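PDB 6WQV: endoglucanase from Ruminococcus champanellensis, which probably hydrolyses internal beta-1,4 linkages of cellulose and related plant polysaccharides as a broad-specificity family 5 glycoside hydrolase. Local coordinates for residues N293-E305 with T342-K354. Sequence-based numbering, arbitrary orientation.
Sequences NKNNINGRVLWGE and TWQYPELLEAMMK
Arg300 stands its guanidinium almost upright on the ring of Tyr345: the two planes are 80° apart, and NH2 points down over the ring centre, 3.5 Å from CE2. This is a cation-pi contact, with Arg300 CZ 4.5 Å from the ring centroid and close to the ring normal. The bend at chi3 (-69°) carries the guanidinium to the ring, and a hydrogen bond from NH1 to the carbonyl of Ala291 anchors its other end. Leu348 CD2 lies over one guanidinium face, 3.8 Å from Arg300 NH1, and Asn293 CA covers the opposite face, so the flat group is clamped between them. The other methyl of Leu348, CD1, rests against the carbonyl O of Arg300. Tyr345 OH lies against Asn293 CG, 3.3 Å away. Replacing Tyr345 with an alanine would probably leave the Arg300 cation without its aromatic face and open a gap beside Asn293. Ile297 CD1 meets Leu348 CB at 4.1 Å and touches Tyr345 CB. Farther along, Val301 CG1 packs on Ala351 CB at 4.0 Å, while Glu305 CG presses unusually tightly on the same methyl. On the exposed side, one water donates to both Asn298 OD1 and Glu347 OE1. The axes of segments 297-305 and 346-353 come within 8.0 Å and run nearly parallel, 14° apart. The C-terminal helix thus packs alongside the helix linking strands 284-289 and 318-322 of the (beta/alpha)8 barrel, and Leu348 reaches Trp320 on strand 318-322, the last of the barrel.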
loop_
_atom_site.group_PDB
_atom_site.type_symbol
_atom_site.label_atom_id
_atom_site.label_comp_id
_atom_site.label_asym_id
_atom_site.label_seq_id
_atom_site.Cartn_x
_atom_site.Cartn_y
_atom_site.Cartn_z
ATOM N N ASN A 293 -0.215 14.771 -12.039
ATOM C CA ASN A 293 0.377 15.862 -12.797
ATOM C C ASN A 293 -0.672 16.464 -13.723
ATOM O O ASN A 293 -1.156 15.792 -14.641
ATOM C CB ASN A 293 1.550 15.402 -13.654
ATOM C CG ASN A 293 2.031 16.506 -14.583
ATOM O OD1 ASN A 293 2.033 17.680 -14.212
ATOM N ND2 ASN A 293 2.413 16.141 -15.798
ATOM N N LYS A 294 -1.012 17.734 -13.494
ATOM C CA LYS A 294 -1.921 18.490 -14.346
ATOM C C LYS A 294 -1.230 19.749 -14.854
ATOM O O LYS A 294 -1.877 20.768 -15.120
ATOM C CB LYS A 294 -3.215 18.824 -13.600
ATOM C CG LYS A 294 -4.070 17.596 -13.301
ATOM C CD LYS A 294 -5.243 17.940 -12.396
ATOM C CE LYS A 294 -6.144 16.735 -12.178
ATOM N NZ LYS A 294 -7.138 16.978 -11.096
ATOM N N ASN A 295 0.104 19.683 -14.969
ATOM C CA ASN A 295 0.917 20.801 -15.443
ATOM C C ASN A 295 0.670 22.031 -14.574
ATOM O O ASN A 295 0.518 23.159 -15.048
ATOM C CB ASN A 295 0.684 21.021 -16.932
ATOM C CG ASN A 295 0.974 19.754 -17.733
ATOM O OD1 ASN A 295 0.139 19.284 -18.505
ATOM N ND2 ASN A 295 2.154 19.173 -17.511
ATOM N N ASN A 296 0.704 21.782 -13.264
ATOM C CA ASN A 296 0.245 22.705 -12.243
ATOM C C ASN A 296 1.225 22.686 -11.071
ATOM O O ASN A 296 0.876 22.380 -9.938
ATOM C CB ASN A 296 -1.154 22.272 -11.782
ATOM C CG ASN A 296 -1.210 20.802 -11.256
ATOM O OD1 ASN A 296 -0.397 19.932 -11.608
ATOM N ND2 ASN A 296 -2.204 20.530 -10.421
ATOM N N ILE A 297 2.490 23.017 -11.326
ATOM C CA ILE A 297 3.500 22.716 -10.315
ATOM C C ILE A 297 3.321 23.596 -9.077
ATOM O O ILE A 297 3.535 23.133 -7.951
ATOM C CB ILE A 297 4.929 22.767 -10.883
ATOM C CG1 ILE A 297 5.923 22.157 -9.884
ATOM C CG2 ILE A 297 5.325 24.198 -11.175
ATOM C CD1 ILE A 297 5.675 20.682 -9.549
ATOM N N ASN A 298 2.912 24.856 -9.244
ATOM C CA ASN A 298 2.768 25.710 -8.064
ATOM C C ASN A 298 1.678 25.178 -7.139
ATOM O O ASN A 298 1.848 25.153 -5.913
ATOM C CB ASN A 298 2.510 27.165 -8.459
ATOM C CG ASN A 298 3.731 27.826 -9.079
ATOM O OD1 ASN A 298 4.866 27.387 -8.879
ATOM N ND2 ASN A 298 3.500 28.893 -9.832
ATOM N N GLY A 299 0.565 24.719 -7.712
ATOM C CA GLY A 299 -0.494 24.143 -6.897
ATOM C C GLY A 299 -0.090 22.843 -6.233
ATOM O O GLY A 299 -0.415 22.605 -5.066
ATOM N N ARG A 300 0.619 21.977 -6.954
ATOM C CA ARG A 300 1.044 20.731 -6.335
ATOM C C ARG A 300 2.085 20.969 -5.250
ATOM O O ARG A 300 2.109 20.233 -4.252
ATOM C CB ARG A 300 1.562 19.742 -7.379
ATOM C CG ARG A 300 0.473 19.208 -8.304
ATOM C CD ARG A 300 0.787 17.801 -8.799
ATOM N NE ARG A 300 1.923 17.798 -9.716
ATOM C CZ ARG A 300 2.596 16.707 -10.073
ATOM N NH1 ARG A 300 2.261 15.518 -9.599
ATOM N NH2 ARG A 300 3.613 16.827 -10.912
ATOM N N VAL A 301 2.952 21.973 -5.420
ATOM C CA VAL A 301 3.928 22.309 -4.381
ATOM C C VAL A 301 3.220 22.788 -3.120
ATOM O O VAL A 301 3.548 22.366 -2.006
ATOM C CB VAL A 301 4.943 23.339 -4.907
ATOM C CG1 VAL A 301 5.760 23.945 -3.766
ATOM C CG2 VAL A 301 5.875 22.694 -5.932
ATOM N N LEU A 302 2.233 23.669 -3.272
ATOM C CA LEU A 302 1.498 24.158 -2.111
ATOM C C LEU A 302 0.733 23.026 -1.444
ATOM O O LEU A 302 0.746 22.884 -0.214
ATOM C CB LEU A 302 0.549 25.270 -2.551
ATOM C CG LEU A 302 -0.302 25.926 -1.468
ATOM C CD1 LEU A 302 0.591 26.647 -0.479
ATOM C CD2 LEU A 302 -1.318 26.876 -2.072
ATOM N N TRP A 303 0.050 22.207 -2.247
ATOM C CA TRP A 303 -0.647 21.036 -1.723
ATOM C C TRP A 303 0.317 20.106 -0.999
ATOM O O TRP A 303 0.044 19.661 0.123
ATOM C CB TRP A 303 -1.351 20.317 -2.882
ATOM C CG TRP A 303 -1.818 18.941 -2.558
ATOM C CD1 TRP A 303 -3.016 18.585 -2.010
ATOM C CD2 TRP A 303 -1.090 17.727 -2.760
ATOM N NE1 TRP A 303 -3.077 17.215 -1.857
ATOM C CE2 TRP A 303 -1.907 16.669 -2.312
ATOM C CE3 TRP A 303 0.173 17.435 -3.279
ATOM C CZ2 TRP A 303 -1.495 15.335 -2.366
ATOM C CZ3 TRP A 303 0.583 16.111 -3.327
ATOM C CH2 TRP A 303 -0.245 15.083 -2.865
ATOM N N GLY A 304 1.465 19.817 -1.612
ATOM C CA GLY A 304 2.372 18.835 -1.044
ATOM C C GLY A 304 3.016 19.291 0.249
ATOM O O GLY A 304 3.155 18.500 1.192
ATOM N N GLU A 305 3.441 20.557 0.312
ATOM C CA GLU A 305 3.992 21.074 1.558
ATOM C C GLU A 305 2.981 20.930 2.688
ATOM O O GLU A 305 3.321 20.494 3.793
ATOM C CB GLU A 305 4.357 22.553 1.417
ATOM C CG GLU A 305 5.400 22.899 0.381
ATOM C CD GLU A 305 5.654 24.400 0.311
ATOM O OE1 GLU A 305 4.683 25.182 0.429
ATOM O OE2 GLU A 305 6.826 24.794 0.145
ATOM N N THR A 342 16.033 10.438 -12.745
ATOM C CA THR A 342 15.893 11.848 -12.433
ATOM C C THR A 342 14.570 12.072 -11.714
ATOM O O THR A 342 13.564 11.408 -11.992
ATOM C CB THR A 342 15.922 12.722 -13.697
ATOM O OG1 THR A 342 14.906 12.274 -14.602
ATOM C CG2 THR A 342 17.282 12.662 -14.382
ATOM N N TRP A 343 14.589 13.022 -10.784
ATOM C CA TRP A 343 13.372 13.507 -10.138
ATOM C C TRP A 343 12.734 14.521 -11.080
ATOM O O TRP A 343 13.290 15.599 -11.327
ATOM C CB TRP A 343 13.693 14.136 -8.786
ATOM C CG TRP A 343 14.194 13.150 -7.761
ATOM C CD1 TRP A 343 15.445 13.105 -7.218
ATOM C CD2 TRP A 343 13.455 12.077 -7.154
ATOM N NE1 TRP A 343 15.529 12.077 -6.313
ATOM C CE2 TRP A 343 14.324 11.428 -6.257
ATOM C CE3 TRP A 343 12.144 11.603 -7.285
ATOM C CZ2 TRP A 343 13.926 10.333 -5.499
ATOM C CZ3 TRP A 343 11.753 10.514 -6.526
ATOM C CH2 TRP A 343 12.642 9.890 -5.654
ATOM N N GLN A 344 11.577 14.160 -11.642
ATOM C CA GLN A 344 10.980 14.968 -12.696
ATOM C C GLN A 344 10.356 16.245 -12.150
ATOM O O GLN A 344 10.203 17.224 -12.887
ATOM C CB GLN A 344 9.922 14.141 -13.429
ATOM C CG GLN A 344 9.391 14.760 -14.699
ATOM C CD GLN A 344 9.710 13.923 -15.933
ATOM O OE1 GLN A 344 10.676 13.152 -15.949
ATOM N NE2 GLN A 344 8.882 14.054 -16.962
ATOM N N TYR A 345 9.975 16.252 -10.871
ATOM C CA TYR A 345 9.332 17.400 -10.236
ATOM C C TYR A 345 10.115 17.766 -8.981
ATOM O O TYR A 345 9.662 17.538 -7.850
ATOM C CB TYR A 345 7.871 17.076 -9.936
ATOM C CG TYR A 345 7.125 16.556 -11.155
ATOM C CD1 TYR A 345 6.859 17.387 -12.235
ATOM C CD2 TYR A 345 6.691 15.240 -11.220
ATOM C CE1 TYR A 345 6.176 16.922 -13.349
ATOM C CE2 TYR A 345 6.006 14.765 -12.329
ATOM C CZ TYR A 345 5.760 15.609 -13.390
ATOM O OH TYR A 345 5.082 15.137 -14.492
ATOM N N PRO A 346 11.306 18.338 -9.150
ATOM C CA PRO A 346 12.156 18.612 -7.977
ATOM C C PRO A 346 11.534 19.552 -6.954
ATOM O O PRO A 346 11.789 19.383 -5.756
ATOM C CB PRO A 346 13.440 19.188 -8.594
ATOM C CG PRO A 346 13.017 19.673 -9.979
ATOM C CD PRO A 346 11.962 18.691 -10.422
ATOM N N GLU A 347 10.746 20.544 -7.379
ATOM C CA GLU A 347 10.139 21.466 -6.421
ATOM C C GLU A 347 9.106 20.749 -5.561
ATOM O O GLU A 347 8.937 21.079 -4.381
ATOM C CB GLU A 347 9.496 22.636 -7.155
ATOM C CG GLU A 347 10.472 23.579 -7.840
ATOM C CD GLU A 347 9.802 24.851 -8.325
ATOM O OE1 GLU A 347 8.673 25.145 -7.871
ATOM O OE2 GLU A 347 10.401 25.557 -9.163
ATOM N N LEU A 348 8.408 19.779 -6.144
ATOM C CA LEU A 348 7.439 19.000 -5.387
ATOM C C LEU A 348 8.134 18.062 -4.410
ATOM O O LEU A 348 7.716 17.951 -3.248
ATOM C CB LEU A 348 6.554 18.226 -6.357
ATOM C CG LEU A 348 5.560 17.230 -5.760
ATOM C CD1 LEU A 348 4.607 17.902 -4.804
ATOM C CD2 LEU A 348 4.796 16.542 -6.890
ATOM N N LEU A 349 9.194 17.382 -4.854
ATOM C CA LEU A 349 9.989 16.566 -3.939
ATOM C C LEU A 349 10.473 17.400 -2.756
ATOM O O LEU A 349 10.322 17.006 -1.595
ATOM C CB LEU A 349 11.171 15.932 -4.679
ATOM C CG LEU A 349 12.051 14.987 -3.859
ATOM C CD1 LEU A 349 11.277 13.724 -3.507
ATOM C CD2 LEU A 349 13.334 14.638 -4.602
ATOM N N GLU A 350 11.051 18.572 -3.030
ATOM C CA GLU A 350 11.535 19.439 -1.960
ATOM C C GLU A 350 10.408 19.821 -1.005
ATOM O O GLU A 350 10.607 19.887 0.214
ATOM C CB GLU A 350 12.166 20.687 -2.584
ATOM C CG GLU A 350 12.610 21.770 -1.628
ATOM C CD GLU A 350 13.133 23.011 -2.353
ATOM O OE1 GLU A 350 12.374 23.637 -3.129
ATOM O OE2 GLU A 350 14.316 23.352 -2.154
ATOM N N ALA A 351 9.217 20.081 -1.545
ATOM C CA ALA A 351 8.089 20.459 -0.705
ATOM C C ALA A 351 7.728 19.349 0.276
ATOM O O ALA A 351 7.406 19.620 1.437
ATOM C CB ALA A 351 6.893 20.805 -1.590
ATOM N N MET A 352 7.782 18.099 -0.167
ATOM C CA MET A 352 7.406 16.993 0.705
ATOM C C MET A 352 8.520 16.589 1.656
ATOM O O MET A 352 8.243 15.928 2.663
ATOM C CB MET A 352 6.949 15.815 -0.148
ATOM C CG MET A 352 5.704 16.163 -0.930
ATOM S SD MET A 352 5.015 14.777 -1.819
ATOM C CE MET A 352 6.386 14.426 -2.922
ATOM N N MET A 353 9.760 16.991 1.382
ATOM C CA MET A 353 10.895 16.596 2.198
ATOM C C MET A 353 11.281 17.609 3.267
ATOM O O MET A 353 12.152 17.309 4.092
ATOM C CB MET A 353 12.109 16.345 1.301
ATOM C CG MET A 353 11.968 15.128 0.423
ATOM S SD MET A 353 11.862 13.627 1.414
ATOM C CE MET A 353 11.384 12.439 0.170
ATOM N N LYS A 354 10.675 18.787 3.289
ATOM C CA LYS A 354 11.098 19.791 4.261
ATOM C C LYS A 354 10.598 19.424 5.662
ATOM O O LYS A 354 9.752 18.544 5.850
ATOM C CB LYS A 354 10.684 21.204 3.838
ATOM C CG LYS A 354 9.213 21.432 3.609
ATOM C CD LYS A 354 8.951 22.862 3.127
ATOM C CE LYS A 354 9.339 23.902 4.178
ATOM N NZ LYS A 354 8.831 25.269 3.864
ATOM O OXT LYS A 354 11.068 19.977 6.654
HETATM O O HOH W 1 7.343 26.880 -9.873
#